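Local coordinates for protein tryptophane-5-halogenase (Microbispora sp. ATCC PTA-5024, PDB 5UAO) that catalyses, as a flavin-dependent enzyme, the chlorination of tryptophan at carbon 5 in a lanthipeptide during NAI-107 biosynthesis, at residues Gly358-Met361 against Ile362-Val366; Ala389-His392 against Arg393-Ile397; Ile397-Phe400 against Leu401-His404; Lys417-Arg420 against Ala421-Ile425; Asp466-Leu469 against Leu470-Val474. All coordinates share one frame; numbering follows the deposited sequence.

How the contacts relate
The five contacts illustrate how neighbouring turns of a helix are fastened, from the flavin outward. Contact 1 meets FAD directly, at the start of helix 358-372. Contacts 2 and 3 share Ile397 on helix 383-406, with centres 12 Å apart. Contact 2 packs on contact 1, where Met361 CB lies 3.4 Å from Trp394 CZ2. The Trp394 side chain is about 7 Å from FAD. Contact 3 is a junction: Ser402 CB lies 3.5 Å from Asp424 O of contact 4, and Ile403 CD1 lies 3.7 Å from Leu469 CG of contact 5. Contacts 4 and 5, both helix ends, do not touch, their nearest atoms being about 8 Å apart.

Contact 1: Gly358-Met361 against Ile362-Val366; sequences GLLM and IATAV. With FAD (flavin-adenine dinucleotide), chain E.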
# COMPACT_ATOMS: atom_id res chain seq x y z
N GLY A 358 -10.29 14.31 -11.33
CA GLY A 358 -9.94 15.68 -10.92
C GLY A 358 -10.40 16.05 -9.51
O GLY A 358 -9.58 16.42 -8.66
N LEU A 359 -11.71 15.94 -9.28
CA LEU A 359 -12.35 16.24 -7.99
C LEU A 359 -11.87 15.29 -6.88
O LEU A 359 -11.67 15.69 -5.72
CB LEU A 359 -13.86 16.24 -8.10
CG LEU A 359 -14.51 17.64 -8.29
CD1 LEU A 359 -13.74 18.51 -9.17
CD2 LEU A 359 -15.93 17.63 -8.81
N LEU A 360 -11.69 14.04 -7.23
CA LEU A 360 -11.13 13.08 -6.30
C LEU A 360 -9.80 13.54 -5.80
O LEU A 360 -9.51 13.44 -4.62
CB LEU A 360 -10.95 11.72 -7.01
CG LEU A 360 -10.19 10.62 -6.25
CD1 LEU A 360 -10.86 10.23 -4.93
CD2 LEU A 360 -10.07 9.37 -7.07
N MET A 361 -8.92 13.95 -6.70
CA MET A 361 -7.60 14.38 -6.29
C MET A 361 -7.54 15.71 -5.56
O MET A 361 -6.58 15.96 -4.77
CB MET A 361 -6.67 14.36 -7.50
CG MET A 361 -6.33 12.94 -7.92
SD MET A 361 -5.94 11.70 -6.62
CE MET A 361 -4.46 12.41 -5.87
N ILE A 362 -8.50 16.58 -5.87
CA ILE A 362 -8.69 17.79 -5.11
C ILE A 362 -9.04 17.35 -3.70
O ILE A 362 -8.42 17.80 -2.73
CB ILE A 362 -9.75 18.72 -5.69
CG1 ILE A 362 -9.14 19.50 -6.86
CG2 ILE A 362 -10.28 19.68 -4.62
CD1 ILE A 362 -10.11 20.12 -7.82
N ALA A 363 -10.06 16.47 -3.58
CA ALA A 363 -10.52 16.07 -2.25
C ALA A 363 -9.37 15.42 -1.43
O ALA A 363 -9.20 15.61 -0.17
CB ALA A 363 -11.69 15.14 -2.38
N THR A 364 -8.57 14.62 -2.09
CA THR A 364 -7.45 13.97 -1.43
C THR A 364 -6.42 14.98 -0.96
O THR A 364 -5.95 14.89 0.18
CB THR A 364 -6.73 12.97 -2.44
OG1 THR A 364 -7.66 11.98 -2.93
CG2 THR A 364 -5.61 12.31 -1.78
N ALA A 365 -6.03 15.93 -1.82
CA ALA A 365 -5.12 17.02 -1.44
C ALA A 365 -5.67 17.84 -0.26
O ALA A 365 -4.92 18.19 0.67
CB ALA A 365 -4.85 17.94 -2.65
N VAL A 366 -6.96 18.13 -0.29
CA VAL A 366 -7.63 18.83 0.83
C VAL A 366 -7.51 18.07 2.14
O VAL A 366 -7.22 18.67 3.20
CB VAL A 366 -9.07 19.15 0.49
CG1 VAL A 366 -9.86 19.73 1.66
CG2 VAL A 366 -9.11 20.20 -0.63
PA FAD E . -9.72 27.00 -12.01
O1A FAD E . -11.17 26.52 -12.14
O2A FAD E . -8.83 27.28 -13.24
O5B FAD E . -9.65 28.24 -10.99
C5B FAD E . -8.55 29.11 -10.84
C4B FAD E . -9.00 30.25 -9.94
O4B FAD E . -7.76 30.91 -9.69
C3B FAD E . -9.96 31.30 -10.53
O3B FAD E . -11.02 31.74 -9.53
C2B FAD E . -9.04 32.47 -10.88
O2B FAD E . -9.68 33.81 -10.88
C1B FAD E . -7.98 32.32 -9.79
N9A FAD E . -6.73 33.04 -10.14
C8A FAD E . -5.83 32.70 -11.11
N7A FAD E . -4.81 33.60 -11.12
C5A FAD E . -5.09 34.52 -10.17
C6A FAD E . -4.45 35.75 -9.72
N6A FAD E . -3.28 36.15 -10.30
N1A FAD E . -5.02 36.41 -8.73
C2A FAD E . -6.17 36.01 -8.13
N3A FAD E . -6.81 34.91 -8.52
C4A FAD E . -6.31 34.15 -9.51
N1 FAD E . -12.59 16.97 -12.93
C2 FAD E . -13.53 16.06 -12.50
O2 FAD E . -13.57 15.70 -11.28
N3 FAD E . -14.45 15.54 -13.36
C4 FAD E . -14.52 15.87 -14.66
O4 FAD E . -15.40 15.31 -15.38
C4X FAD E . -13.52 16.86 -15.18
N5 FAD E . -13.43 17.23 -16.49
C5X FAD E . -12.52 18.13 -16.94
C6 FAD E . -12.50 18.45 -18.28
C7 FAD E . -11.56 19.34 -18.79
C7M FAD E . -11.52 19.74 -20.23
C8 FAD E . -10.62 19.99 -17.88
C8M FAD E . -9.61 20.97 -18.45
C9 FAD E . -10.63 19.66 -16.54
C9A FAD E . -11.53 18.73 -16.00
N10 FAD E . -11.54 18.37 -14.61
C10 FAD E . -12.53 17.42 -14.20
C1' FAD E . -10.68 18.96 -13.53
C2' FAD E . -11.69 19.97 -12.79
O2' FAD E . -12.17 20.74 -13.89
C3' FAD E . -11.45 21.24 -11.91
O3' FAD E . -12.52 22.24 -11.69
C4' FAD E . -10.67 22.23 -12.72
O4' FAD E . -10.25 21.65 -13.99
C5' FAD E . -9.62 22.80 -11.77
O5' FAD E . -10.23 23.64 -10.82
P FAD E . -9.21 24.77 -10.22
O1P FAD E . -7.92 24.16 -9.88
O2P FAD E . -10.05 25.35 -9.08
O3P FAD E . -8.81 25.84 -11.30
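Ile362 is held to the turn before it by its backbone N, which gives a hydrogen bond of 3.0 Å to Gly358 O, while its CG1 lies against that same oxygen. Its first torsion (chi1 -80°) sets CG1 beside the backbone N, and from there Ile362 CD1 reaches the side chain of Leu359, 4.2 Å from Leu359 CD1. Leu359 belongs to the cofactor site: its N donates a bond of 2.7 Å to FAD O2, and its CB and CD1 also lie against that flavin oxygen. Gly358 is part of the same pocket, and a CB on it would collide with FAD N1. Ala363 follows, its N bonded to Leu359 O and its methyl resting on that oxygen. The run is thus the first turns of helix 358-372, whose N-terminal end faces the isoalloxazine, so that the helix dipole may help to polarise the flavin carbonyl. Thr364 comes next and grips Leu360 O twice: its N bonds to Leu360 O, and its OG1 donates a 2.9 Å bond to the same oxygen from the opposite face of the carbonyl plane. A valine here would probably cost Leu360 O its hydroxyl donor, leaving the backbone amide as its partner within the turn. Met361, bent at chi2 and chi3, lies alongside Thr364 with its CE 4.2 Å from Thr364 CB. Ala365 N closes the turn on Met361 O, at 3.0 Å.

Contact 2: Ala389-His392 against Arg393-Ile397; sequences ALAH and RWDAI
The indole of Trp394 meets the preceding turn with its edge: Leu390 O lies in the ring plane, 3.2 Å from Trp394 CD1. Tyr348 makes an edge-to-face pair with the same indole. Arg393 N lies obliquely off the imidazole of His392, 3.7 Å from His392 CG. Both rings project from a regular stretch of helix 383-406, which packs here against helix 358-372 through Leu390, Arg393 and Trp394. Four backbone bonds fix the turns, the straightest running from Trp394 N to Leu390 O at 3.0 Å with an N-H...O angle of 170°. With chi1 at -83°, Trp394 CG stands beside its own backbone N and the indole swings back toward Leu390, whose CD2 comes within 4.4 Å of Trp394 CD1. Arg393 begins in a similar way, its CB and CG lying against Ala389 O, before the chain bends at chi2 and chi3 toward Met361 and Thr364. Ala389 itself packs on Leu451 of the second subunit. Asp395 spends its polarity outside the helix, where OD1 forms a salt bridge with Arg332 and a hydrogen bond with Tyr250 OH. Asp395 OD2, which also has a hydrogen-bond partner outside the turn, lies 3.2 Å from Ala391 O without bonding to it.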
# COMPACT_ATOMS: atom_id res chain seq x y z
N ALA A 389 3.02 11.21 -1.19
CA ALA A 389 1.73 10.55 -1.28
C ALA A 389 1.01 11.02 -2.52
O ALA A 389 0.43 10.20 -3.30
CB ALA A 389 0.87 10.83 -0.05
N LEU A 390 1.04 12.33 -2.74
CA LEU A 390 0.39 12.87 -3.95
C LEU A 390 1.05 12.45 -5.26
O LEU A 390 0.35 12.12 -6.24
CB LEU A 390 0.25 14.40 -3.86
CG LEU A 390 -0.91 14.83 -2.93
CD1 LEU A 390 -0.76 16.28 -2.48
CD2 LEU A 390 -2.25 14.55 -3.56
N ALA A 391 2.35 12.49 -5.31
CA ALA A 391 3.05 12.04 -6.51
C ALA A 391 2.66 10.57 -6.82
O ALA A 391 2.51 10.20 -7.98
CB ALA A 391 4.58 12.10 -6.32
N HIS A 392 2.60 9.73 -5.81
CA HIS A 392 2.39 8.29 -6.06
C HIS A 392 0.94 8.06 -6.62
O HIS A 392 0.69 7.28 -7.54
CB HIS A 392 2.57 7.52 -4.73
CG HIS A 392 2.22 6.08 -4.82
ND1 HIS A 392 2.99 5.18 -5.52
CD2 HIS A 392 1.16 5.38 -4.36
CE1 HIS A 392 2.45 3.97 -5.44
NE2 HIS A 392 1.34 4.07 -4.73
N ARG A 393 -0.01 8.75 -6.02
CA ARG A 393 -1.41 8.66 -6.42
C ARG A 393 -1.59 9.18 -7.85
O ARG A 393 -2.20 8.50 -8.67
CB ARG A 393 -2.32 9.44 -5.43
CG ARG A 393 -2.76 8.56 -4.25
CD ARG A 393 -4.07 7.75 -4.61
NE ARG A 393 -5.06 8.25 -3.67
CZ ARG A 393 -6.33 8.47 -3.86
NH1 ARG A 393 -6.97 8.15 -4.96
NH2 ARG A 393 -6.98 9.00 -2.83
N TRP A 394 -1.01 10.35 -8.19
CA TRP A 394 -1.15 10.88 -9.53
C TRP A 394 -0.46 10.01 -10.59
O TRP A 394 -0.99 9.73 -11.67
CB TRP A 394 -0.66 12.32 -9.55
CG TRP A 394 -1.65 13.34 -9.09
CD1 TRP A 394 -1.79 13.85 -7.84
CD2 TRP A 394 -2.64 13.98 -9.90
NE1 TRP A 394 -2.77 14.81 -7.83
CE2 TRP A 394 -3.33 14.89 -9.07
CE3 TRP A 394 -3.05 13.84 -11.23
CZ2 TRP A 394 -4.38 15.70 -9.54
CZ3 TRP A 394 -4.10 14.67 -11.71
CH2 TRP A 394 -4.77 15.55 -10.84
N ASP A 395 0.74 9.53 -10.26
CA ASP A 395 1.50 8.71 -11.18
C ASP A 395 0.77 7.40 -11.52
O ASP A 395 0.80 6.97 -12.71
CB ASP A 395 2.91 8.44 -10.65
CG ASP A 395 3.84 9.69 -10.71
OD1 ASP A 395 3.53 10.70 -11.41
OD2 ASP A 395 4.92 9.67 -10.07
N ALA A 396 0.13 6.79 -10.54
CA ALA A 396 -0.65 5.59 -10.76
C ALA A 396 -1.86 5.88 -11.71
O ALA A 396 -2.21 5.01 -12.52
CB ALA A 396 -1.12 4.96 -9.44
N ILE A 397 -2.55 7.01 -11.52
CA ILE A 397 -3.63 7.42 -12.38
C ILE A 397 -3.10 7.58 -13.78
O ILE A 397 -3.75 7.17 -14.72
CB ILE A 397 -4.31 8.66 -11.87
CG1 ILE A 397 -5.13 8.30 -10.65
CG2 ILE A 397 -5.20 9.28 -12.90
CD1 ILE A 397 -5.48 9.47 -9.79

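Contact 3: Ile397-Phe400 against Leu401-His404; sequences IRWF and LSIH
Phe400 and His404 form the tight part of this turn. The edge of the imidazole is directed at the face of the phenyl ring, a T-shaped pair with planes at 75°. The ring centroids of Phe400 and His404 are 4.7 Å apart. His404 CE1 stands 3.5 Å above the middle of the Phe400 ring. The same imidazole is held to the backbone: His404 ND1 donates a 2.8 Å hydrogen bond to Phe400 O, which lies close to the plane of the His404 ring. NE2 is hydrogen-bonded to Glu355, so both ring nitrogens have partners and the rotation of the ring is fixed. Phe400 CG is anti to its own N (chi1 177°), which puts one face of the phenyl ring against the edge of His404, while Tyr460 and Val465 also pack on it.

This is the far part of helix 383-406, and its regular bonding is illustrated by Leu401 N, which bonds to Ile397 O at 2.9 Å. Ile397 CG2 and Leu401 CD1 make a lighter, buried apolar contact at 4.3 Å. Ile403 N, by contrast, makes only weak bonds, to Trp399 O and Phe400 O. Trp399 O is also bonded by Ser402 OG, at 2.7 Å, in the carbonyl plane and on a lone pair; the hydroxyl lies at the edge of the Trp399 indole as well. That indole, on the partly exposed side, has Arg398 CD over one face, and Arg398 continues to Ser253.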
# COMPACT_ATOMS: atom_id res chain seq x y z
N ILE A 397 -2.55 7.01 -11.52
CA ILE A 397 -3.63 7.42 -12.38
C ILE A 397 -3.10 7.58 -13.78
O ILE A 397 -3.75 7.17 -14.72
CB ILE A 397 -4.31 8.66 -11.87
CG1 ILE A 397 -5.13 8.30 -10.65
CG2 ILE A 397 -5.20 9.28 -12.90
CD1 ILE A 397 -5.48 9.47 -9.79
N ARG A 398 -1.91 8.14 -13.91
CA ARG A 398 -1.34 8.34 -15.23
C ARG A 398 -1.21 7.02 -15.99
O ARG A 398 -1.62 6.90 -17.14
CB ARG A 398 0.00 9.10 -15.12
CG ARG A 398 0.76 9.21 -16.43
CD ARG A 398 1.92 8.28 -16.46
NE ARG A 398 2.75 8.46 -17.65
CZ ARG A 398 3.90 9.13 -17.73
NH1 ARG A 398 4.47 9.66 -16.67
NH2 ARG A 398 4.53 9.20 -18.90
N TRP A 399 -0.58 6.05 -15.36
CA TRP A 399 -0.38 4.75 -15.98
C TRP A 399 -1.68 4.03 -16.23
O TRP A 399 -1.83 3.41 -17.25
CB TRP A 399 0.55 3.85 -15.17
CG TRP A 399 1.89 4.45 -15.02
CD1 TRP A 399 2.46 4.84 -13.86
CD2 TRP A 399 2.80 4.82 -16.06
NE1 TRP A 399 3.70 5.37 -14.09
CE2 TRP A 399 3.91 5.45 -15.44
CE3 TRP A 399 2.77 4.74 -17.46
CZ2 TRP A 399 5.01 5.92 -16.14
CZ3 TRP A 399 3.84 5.23 -18.17
CH2 TRP A 399 4.97 5.81 -17.50
N PHE A 400 -2.68 4.19 -15.38
CA PHE A 400 -4.00 3.62 -15.70
C PHE A 400 -4.63 4.27 -16.94
O PHE A 400 -5.19 3.58 -17.77
CB PHE A 400 -4.92 3.83 -14.45
CG PHE A 400 -6.35 3.36 -14.63
CD1 PHE A 400 -6.64 2.14 -15.21
CD2 PHE A 400 -7.39 4.11 -14.12
CE1 PHE A 400 -7.95 1.68 -15.31
CE2 PHE A 400 -8.71 3.67 -14.21
CZ PHE A 400 -8.98 2.45 -14.79
N LEU A 401 -4.58 5.59 -17.05
CA LEU A 401 -5.07 6.23 -18.24
C LEU A 401 -4.28 5.79 -19.46
O LEU A 401 -4.86 5.71 -20.56
CB LEU A 401 -5.03 7.76 -18.16
CG LEU A 401 -5.99 8.35 -17.10
CD1 LEU A 401 -5.87 9.87 -17.08
CD2 LEU A 401 -7.39 8.01 -17.48
N SER A 402 -2.97 5.58 -19.30
CA SER A 402 -2.13 5.18 -20.45
C SER A 402 -2.69 3.92 -21.17
O SER A 402 -2.63 3.82 -22.39
CB SER A 402 -0.65 4.96 -20.00
OG SER A 402 -0.33 3.66 -19.43
N ILE A 403 -3.22 2.97 -20.42
CA ILE A 403 -3.74 1.74 -21.04
C ILE A 403 -5.09 1.95 -21.70
O ILE A 403 -5.51 1.06 -22.42
CB ILE A 403 -3.73 0.53 -20.07
CG1 ILE A 403 -4.71 0.72 -18.92
CG2 ILE A 403 -2.37 0.34 -19.53
CD1 ILE A 403 -5.55 -0.46 -18.66
N HIS A 404 -5.79 3.08 -21.43
CA HIS A 404 -7.02 3.40 -22.19
C HIS A 404 -6.65 3.77 -23.64
O HIS A 404 -7.43 3.60 -24.58
CB HIS A 404 -7.77 4.58 -21.63
CG HIS A 404 -8.32 4.39 -20.24
ND1 HIS A 404 -7.55 4.01 -19.17
CD2 HIS A 404 -9.56 4.58 -19.75
CE1 HIS A 404 -8.29 3.98 -18.07
NE2 HIS A 404 -9.51 4.35 -18.39

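Contact 4: Lys417-Arg420 against Ala421-Ile425; sequences KEAR and AETDI
Ala419 O is gripped twice by Thr423. The hydroxyl OG1 donates a short bond of 2.6 Å to Ala419 O, in the carbonyl plane and on a lone pair, whereas Thr423 N reaches that oxygen at 3.3 Å from 37° above the plane. Thr423 OG1 stands beside its own backbone N (chi1 -59°), a setting that lets both donors of one residue converge on a single acceptor. Ala419 CB adds a contact of 3.8 Å to Thr423 OG1. On the exposed flank, Glu418 bends at chi2 and brings its carboxylate against the chain of Glu422, with OE1 of Glu418 3.7 Å from CG of Glu422. The two carboxylate planes are 56° apart, and Glu418 OE1 is 4.8 Å from Glu422 OE2; this pairing of like charges is probably eased by solvent. In the backbone, Glu422 N bonds to Glu418 O at 2.8 Å, and Ala421 N to Lys417 O. Arg420 sends NH1 to Asn408 O and Leu411 O, while Thr423 packs on Tyr405 of helix 383-406. The whole is a C-terminal end of an alpha helix, that of helix 414-422, where the first residue to leave helical geometry bonds back through both its amide and its hydroxyl.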
# COMPACT_ATOMS: atom_id res chain seq x y z
N LYS A 417 -3.66 5.13 -34.65
CA LYS A 417 -2.47 4.36 -34.96
C LYS A 417 -1.27 4.79 -34.11
O LYS A 417 -0.55 3.94 -33.53
CB LYS A 417 -2.15 4.48 -36.46
CG LYS A 417 -3.17 3.74 -37.34
CD LYS A 417 -2.84 3.89 -38.84
CE LYS A 417 -3.33 2.71 -39.67
NZ LYS A 417 -4.74 2.29 -39.35
N GLU A 418 -1.05 6.09 -34.01
CA GLU A 418 0.04 6.62 -33.19
C GLU A 418 -0.14 6.26 -31.72
O GLU A 418 0.80 5.86 -31.08
CB GLU A 418 0.11 8.12 -33.32
CG GLU A 418 1.16 8.83 -32.48
CD GLU A 418 2.56 8.76 -33.10
OE1 GLU A 418 2.75 7.93 -34.01
OE2 GLU A 418 3.45 9.54 -32.67
N ALA A 419 -1.35 6.41 -31.18
CA ALA A 419 -1.58 5.99 -29.86
C ALA A 419 -1.29 4.53 -29.62
O ALA A 419 -0.72 4.17 -28.59
CB ALA A 419 -2.99 6.36 -29.38
N ARG A 420 -1.68 3.64 -30.51
CA ARG A 420 -1.51 2.24 -30.26
C ARG A 420 -0.04 1.80 -30.38
O ARG A 420 0.38 0.81 -29.75
CB ARG A 420 -2.38 1.41 -31.23
CG ARG A 420 -3.88 1.46 -30.94
CD ARG A 420 -4.58 0.33 -31.73
NE ARG A 420 -4.67 0.67 -33.13
CZ ARG A 420 -5.61 1.41 -33.71
NH1 ARG A 420 -6.69 1.85 -33.04
NH2 ARG A 420 -5.50 1.68 -35.00
N ALA A 421 0.71 2.55 -31.17
CA ALA A 421 2.11 2.25 -31.41
C ALA A 421 3.04 2.92 -30.42
O ALA A 421 4.04 2.34 -30.06
CB ALA A 421 2.49 2.66 -32.83
N GLU A 422 2.72 4.14 -29.94
CA GLU A 422 3.71 4.93 -29.16
C GLU A 422 3.36 5.36 -27.70
O GLU A 422 4.19 5.94 -27.00
CB GLU A 422 4.10 6.15 -29.98
CG GLU A 422 4.52 5.92 -31.45
CD GLU A 422 5.79 5.06 -31.65
OE1 GLU A 422 6.51 4.83 -30.66
OE2 GLU A 422 6.07 4.61 -32.80
N THR A 423 2.13 5.11 -27.23
CA THR A 423 1.75 5.45 -25.86
C THR A 423 2.69 4.76 -24.88
O THR A 423 2.80 3.51 -24.85
CB THR A 423 0.27 5.05 -25.61
OG1 THR A 423 -0.55 5.75 -26.55
CG2 THR A 423 -0.13 5.35 -24.11
N ASP A 424 3.33 5.57 -24.04
CA ASP A 424 4.23 5.06 -23.01
C ASP A 424 3.38 4.41 -21.92
O ASP A 424 2.56 5.09 -21.30
CB ASP A 424 5.02 6.25 -22.43
CG ASP A 424 6.01 5.89 -21.36
OD1 ASP A 424 6.14 4.73 -20.94
OD2 ASP A 424 6.68 6.88 -20.93
N ILE A 425 3.58 3.10 -21.72
CA ILE A 425 2.93 2.33 -20.69
C ILE A 425 3.97 1.71 -19.74
O ILE A 425 3.64 0.85 -18.97
CB ILE A 425 2.06 1.18 -21.32
CG1 ILE A 425 2.90 0.30 -22.29
CG2 ILE A 425 0.90 1.77 -22.12
CD1 ILE A 425 2.28 -1.07 -22.55

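Contact 5: Asp466-Leu469 against Leu470-Val474; sequences DTLL and LGQEV
Val474 N reaches back five residues to Leu469 O, at 3.1 Å and with an N-H...O angle of 170°, after the chain has passed through Glu473 with a positive phi of 55°. With the inner bond of Glu473 N to Leu470 O, this makes a Schellman motif that ends helix 461-471, Glu473 being its C-prime residue. The apolar contact usual in such an ending is present too: CD2 of Leu469 lies 4.0 Å from CG2 of Val474, the two side chains set aslant. Before the reversal the helix is regular, with Leu470 N bonded to Asp466 O and Gly471 N to Thr467 O at 2.8 Å. Leu470 folds its CB, CG and CD1 against Asp466 O, and its side chain also meets Leu129 and Leu133. Gln472 N still bonds to Leu468 O, and its side chain, extended beyond CG, runs along the same carbonyl, with Gln472 CB 3.3 Å from Leu468 O. An alanine here would strip away that extended chain and would probably open a gap between the helix end, Trp109 and Asn408. The carbonyls of Leu470 and Gly471 take hydrogen bonds from Arg112, a charge that would suit the negative end of the helix dipole. Main-chain polarity in this largely buried ending is thus met largely by backbone amides and one arginine, while Leu469 and Val474 supply the apolar contact across it.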
# COMPACT_ATOMS: atom_id res chain seq x y z
N ASP A 466 -8.51 -4.45 -14.81
CA ASP A 466 -9.09 -5.63 -15.46
C ASP A 466 -10.22 -5.24 -16.45
O ASP A 466 -10.31 -5.77 -17.54
CB ASP A 466 -9.68 -6.54 -14.41
CG ASP A 466 -8.63 -7.52 -13.76
OD1 ASP A 466 -7.56 -7.91 -14.33
OD2 ASP A 466 -8.98 -7.97 -12.65
N THR A 467 -11.07 -4.30 -16.07
CA THR A 467 -12.23 -4.00 -16.90
C THR A 467 -11.79 -3.35 -18.19
O THR A 467 -12.27 -3.72 -19.25
CB THR A 467 -13.27 -3.14 -16.16
OG1 THR A 467 -13.67 -3.82 -14.98
CG2 THR A 467 -14.48 -2.82 -17.01
N LEU A 468 -10.84 -2.42 -18.11
CA LEU A 468 -10.35 -1.71 -19.26
C LEU A 468 -9.62 -2.65 -20.18
O LEU A 468 -9.80 -2.58 -21.38
CB LEU A 468 -9.41 -0.52 -18.88
CG LEU A 468 -10.18 0.78 -18.83
CD1 LEU A 468 -10.74 1.24 -20.21
CD2 LEU A 468 -11.33 0.68 -17.86
N LEU A 469 -8.84 -3.57 -19.63
CA LEU A 469 -8.02 -4.43 -20.49
C LEU A 469 -8.91 -5.54 -21.19
O LEU A 469 -8.84 -5.77 -22.38
CB LEU A 469 -6.90 -5.03 -19.64
CG LEU A 469 -5.77 -4.10 -19.21
CD1 LEU A 469 -4.81 -4.94 -18.34
CD2 LEU A 469 -5.02 -3.66 -20.42
N LEU A 470 -9.84 -6.11 -20.45
CA LEU A 470 -10.73 -7.13 -21.02
C LEU A 470 -11.76 -6.47 -21.93
O LEU A 470 -12.16 -7.01 -22.98
CB LEU A 470 -11.43 -7.89 -19.86
CG LEU A 470 -10.53 -8.79 -19.02
CD1 LEU A 470 -11.30 -9.07 -17.78
CD2 LEU A 470 -10.13 -10.05 -19.75
N GLY A 471 -12.20 -5.27 -21.55
CA GLY A 471 -13.12 -4.52 -22.45
C GLY A 471 -12.55 -4.25 -23.80
O GLY A 471 -13.25 -4.26 -24.83
N GLN A 472 -11.27 -3.96 -23.81
CA GLN A 472 -10.52 -3.68 -25.03
C GLN A 472 -9.89 -4.92 -25.70
O GLN A 472 -9.13 -4.77 -26.69
CB GLN A 472 -9.41 -2.64 -24.70
CG GLN A 472 -9.91 -1.23 -24.50
CD GLN A 472 -8.75 -0.31 -24.06
OE1 GLN A 472 -8.14 -0.47 -22.99
NE2 GLN A 472 -8.44 0.59 -24.89
N GLU A 473 -10.25 -6.12 -25.22
CA GLU A 473 -9.85 -7.44 -25.83
C GLU A 473 -8.37 -7.55 -25.97
O GLU A 473 -7.86 -7.98 -26.98
CB GLU A 473 -10.50 -7.66 -27.20
CG GLU A 473 -12.01 -7.61 -27.17
CD GLU A 473 -12.64 -7.97 -28.50
OE1 GLU A 473 -12.70 -7.09 -29.39
OE2 GLU A 473 -13.05 -9.13 -28.66
N VAL A 474 -7.66 -7.15 -24.94
CA VAL A 474 -6.20 -7.30 -24.85
C VAL A 474 -5.91 -8.81 -24.61
O VAL A 474 -6.47 -9.40 -23.68
CB VAL A 474 -5.67 -6.45 -23.68
CG1 VAL A 474 -4.28 -6.85 -23.30
CG2 VAL A 474 -5.74 -4.96 -24.08